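Local coordinates for VAO-type flavoprotein oxidase VAO615 (Myceliophthora thermophila, PDB 6F73), which is a secreted flavoprotein that binds FAD bicovalently and probably acts as an oxidase, its reduced form reacting rapidly with oxygen, though no substrate is known, at residues V148-K153 and D549-V554. Sequence-based numbering, arbitrary orientation.
With FAD (flavin-adenine dinucleotide), chain E.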
# COMPACT_ATOMS: atom_id res chain seq x y z
N VAL A 148 1.98 -27.09 -3.09
CA VAL A 148 1.86 -25.93 -3.95
C VAL A 148 2.02 -24.66 -3.11
O VAL A 148 1.54 -24.58 -1.98
CB VAL A 148 0.49 -25.92 -4.68
CG1 VAL A 148 0.28 -24.64 -5.48
CG2 VAL A 148 0.36 -27.14 -5.57
N ARG A 149 2.72 -23.67 -3.67
CA ARG A 149 2.88 -22.36 -3.06
C ARG A 149 1.56 -21.59 -3.05
O ARG A 149 0.95 -21.39 -4.09
CB ARG A 149 3.93 -21.54 -3.82
CG ARG A 149 4.14 -20.13 -3.27
CD ARG A 149 5.12 -19.35 -4.13
NE ARG A 149 5.16 -17.94 -3.73
CZ ARG A 149 5.98 -17.02 -4.23
NH1 ARG A 149 6.89 -17.33 -5.16
NH2 ARG A 149 5.91 -15.77 -3.79
N ILE A 150 1.13 -21.17 -1.86
CA ILE A 150 0.00 -20.26 -1.74
C ILE A 150 0.47 -18.82 -1.93
O ILE A 150 1.47 -18.41 -1.33
CB ILE A 150 -0.71 -20.42 -0.38
CG1 ILE A 150 -1.49 -21.75 -0.35
CG2 ILE A 150 -1.63 -19.24 -0.08
CD1 ILE A 150 -2.81 -21.74 -1.11
N VAL A 151 -0.26 -18.09 -2.76
CA VAL A 151 -0.16 -16.63 -2.89
C VAL A 151 -1.53 -16.02 -2.51
O VAL A 151 -2.57 -16.66 -2.67
CB VAL A 151 0.29 -16.24 -4.32
CG1 VAL A 151 -0.18 -14.87 -4.78
CG2 VAL A 151 1.80 -16.31 -4.41
N ILE A 152 -1.52 -14.80 -1.98
CA ILE A 152 -2.76 -14.08 -1.65
C ILE A 152 -2.74 -12.74 -2.37
O ILE A 152 -1.80 -11.98 -2.20
CB ILE A 152 -2.88 -13.82 -0.14
CG1 ILE A 152 -2.97 -15.15 0.62
CG2 ILE A 152 -4.11 -12.96 0.17
CD1 ILE A 152 -2.76 -15.00 2.11
N LYS A 153 -3.79 -12.48 -3.15
CA LYS A 153 -3.89 -11.25 -3.94
C LYS A 153 -5.27 -10.61 -3.85
O LYS A 153 -6.27 -11.27 -4.06
CB LYS A 153 -3.59 -11.51 -5.41
CG LYS A 153 -3.33 -10.22 -6.19
CD LYS A 153 -3.52 -10.37 -7.68
CE LYS A 153 -4.95 -10.13 -8.11
NZ LYS A 153 -5.03 -9.74 -9.54
N ASP A 549 4.21 -24.35 9.89
CA ASP A 549 4.82 -24.98 8.70
C ASP A 549 5.16 -23.98 7.59
O ASP A 549 5.64 -24.39 6.52
CB ASP A 549 3.91 -26.07 8.14
CG ASP A 549 3.54 -27.11 9.19
OD1 ASP A 549 4.41 -27.50 9.98
OD2 ASP A 549 2.36 -27.52 9.24
N SER A 550 4.93 -22.69 7.84
CA SER A 550 5.25 -21.61 6.91
C SER A 550 4.53 -21.77 5.57
O SER A 550 5.14 -21.68 4.50
CB SER A 550 6.76 -21.47 6.73
OG SER A 550 7.38 -21.31 8.00
N VAL A 551 3.23 -22.03 5.65
CA VAL A 551 2.37 -22.07 4.47
C VAL A 551 2.36 -20.72 3.74
O VAL A 551 2.32 -20.69 2.51
CB VAL A 551 0.91 -22.50 4.84
CG1 VAL A 551 -0.07 -22.30 3.69
CG2 VAL A 551 0.89 -23.97 5.29
N PHE A 552 2.41 -19.62 4.49
CA PHE A 552 2.35 -18.28 3.90
C PHE A 552 3.75 -17.69 3.74
O PHE A 552 4.54 -17.68 4.69
CB PHE A 552 1.46 -17.35 4.74
CG PHE A 552 0.07 -17.88 4.95
CD1 PHE A 552 -0.75 -18.17 3.87
CD2 PHE A 552 -0.42 -18.10 6.24
CE1 PHE A 552 -2.02 -18.68 4.06
CE2 PHE A 552 -1.70 -18.60 6.43
CZ PHE A 552 -2.50 -18.89 5.34
N TYR A 553 4.06 -17.22 2.53
CA TYR A 553 5.32 -16.55 2.27
C TYR A 553 5.07 -15.29 1.47
O TYR A 553 4.28 -15.30 0.52
CB TYR A 553 6.31 -17.46 1.52
CG TYR A 553 7.48 -16.70 0.92
CD1 TYR A 553 8.57 -16.36 1.69
CD2 TYR A 553 7.46 -16.29 -0.41
CE1 TYR A 553 9.63 -15.65 1.15
CE2 TYR A 553 8.51 -15.58 -0.96
CZ TYR A 553 9.60 -15.25 -0.18
OH TYR A 553 10.65 -14.54 -0.72
N VAL A 554 5.72 -14.22 1.90
CA VAL A 554 5.86 -13.01 1.11
C VAL A 554 7.27 -12.48 1.30
O VAL A 554 7.83 -12.57 2.40
CB VAL A 554 4.84 -11.91 1.48
CG1 VAL A 554 3.43 -12.36 1.11
CG2 VAL A 554 4.93 -11.52 2.96
PA FAD E . -2.29 -6.47 -2.85
O1A FAD E . -1.05 -6.40 -3.71
O2A FAD E . -3.47 -7.23 -3.39
O5B FAD E . -1.84 -7.09 -1.44
C5B FAD E . -0.83 -6.48 -0.64
C4B FAD E . -0.26 -7.45 0.38
O4B FAD E . -1.28 -7.74 1.34
C3B FAD E . 0.17 -8.78 -0.21
O3B FAD E . 1.30 -9.30 0.49
C2B FAD E . -1.02 -9.68 -0.00
O2B FAD E . -0.65 -11.05 0.11
C1B FAD E . -1.59 -9.13 1.29
N9A FAD E . -3.05 -9.33 1.38
C8A FAD E . -4.00 -8.68 0.69
N7A FAD E . -5.22 -9.13 1.03
C5A FAD E . -5.06 -10.09 1.95
C6A FAD E . -5.94 -10.97 2.72
N6A FAD E . -7.28 -10.89 2.55
N1A FAD E . -5.37 -11.84 3.59
C2A FAD E . -4.03 -11.91 3.76
N3A FAD E . -3.17 -11.13 3.08
C4A FAD E . -3.62 -10.21 2.18
N1 FAD E . -0.30 3.24 1.18
C2 FAD E . -0.45 4.19 2.13
O2 FAD E . -0.21 3.89 3.31
N3 FAD E . -0.85 5.44 1.83
C4 FAD E . -1.13 5.84 0.59
O4 FAD E . -1.50 7.01 0.38
C4X FAD E . -1.00 4.85 -0.52
N5 FAD E . -1.26 5.15 -1.81
C5X FAD E . -1.13 4.22 -2.79
C6 FAD E . -1.42 4.57 -4.12
C7 FAD E . -1.28 3.62 -5.15
C7M FAD E . -1.59 4.04 -6.58
C8 FAD E . -0.82 2.22 -4.81
C8M FAD E . -0.70 1.03 -5.75
C9 FAD E . -0.56 1.90 -3.49
C9A FAD E . -0.68 2.83 -2.46
N10 FAD E . -0.42 2.49 -1.11
C10 FAD E . -0.56 3.49 -0.12
C1' FAD E . 0.10 1.18 -0.70
C2' FAD E . -0.80 0.07 -0.25
O2' FAD E . -1.16 0.41 1.09
C3' FAD E . 0.01 -1.22 -0.29
O3' FAD E . 0.53 -1.49 -1.60
C4' FAD E . -0.80 -2.42 0.19
O4' FAD E . 0.11 -3.45 0.63
C5' FAD E . -1.66 -2.95 -0.92
O5' FAD E . -2.81 -3.59 -0.39
P FAD E . -3.76 -4.40 -1.40
O1P FAD E . -4.64 -3.35 -2.03
O2P FAD E . -4.38 -5.53 -0.61
O3P FAD E . -2.76 -4.95 -2.54
O HOH W 1 2.16 -22.59 0.53
O HOH W 2 3.64 -16.61 -1.64
O HOH W 3 3.47 -19.32 0.35
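Water takes the place of direct hydrogen bonds between I150 and the chain at V551-Y553: the CA atoms of I150 and F552 stand 6.4 Å apart, and three waters fill the seam. One accepts from I150 N and donates to V551 O at 2.7 Å. A second accepts from R149 NE, in the guanidinium plane, and lies 2.6 Å from Y553 O; a third lies between I150 O and V551 O. Beside this file R149, extended with CG anti to the backbone N (chi1 178°), brings NH2 to the rim of the Y553 ring, 3.8 Å from CD2. The ring carbon sits over a guanidinium face, the planes 73° apart, so this is no parallel stack. On the apolar side, I150 CG2 meets the F552 ring at its edge, 4.2 Å from CD1, while V551 CG1 lies over one face of that ring, offset toward the rim. I152 CD1 approaches F552 CD1 obliquely at 4.1 Å, and I152 CG2 packs 3.4 Å from C4A of the FAD adenine. Cutting I152 back to an alanine removes CD1 and CG2 and is likely to open a gap between the adenine and the F552 ring. The backbone O of I152 accepts a hydrogen bond from ribose O2B of FAD (2.7 Å). Strand 150-153 of the PCMH-type FAD-binding domain, outermost in its four-stranded sheet, thus meets the berberine-like C-terminal region at the adenosine end of the FAD site, consistent with VAO-type flavoprotein oxidases.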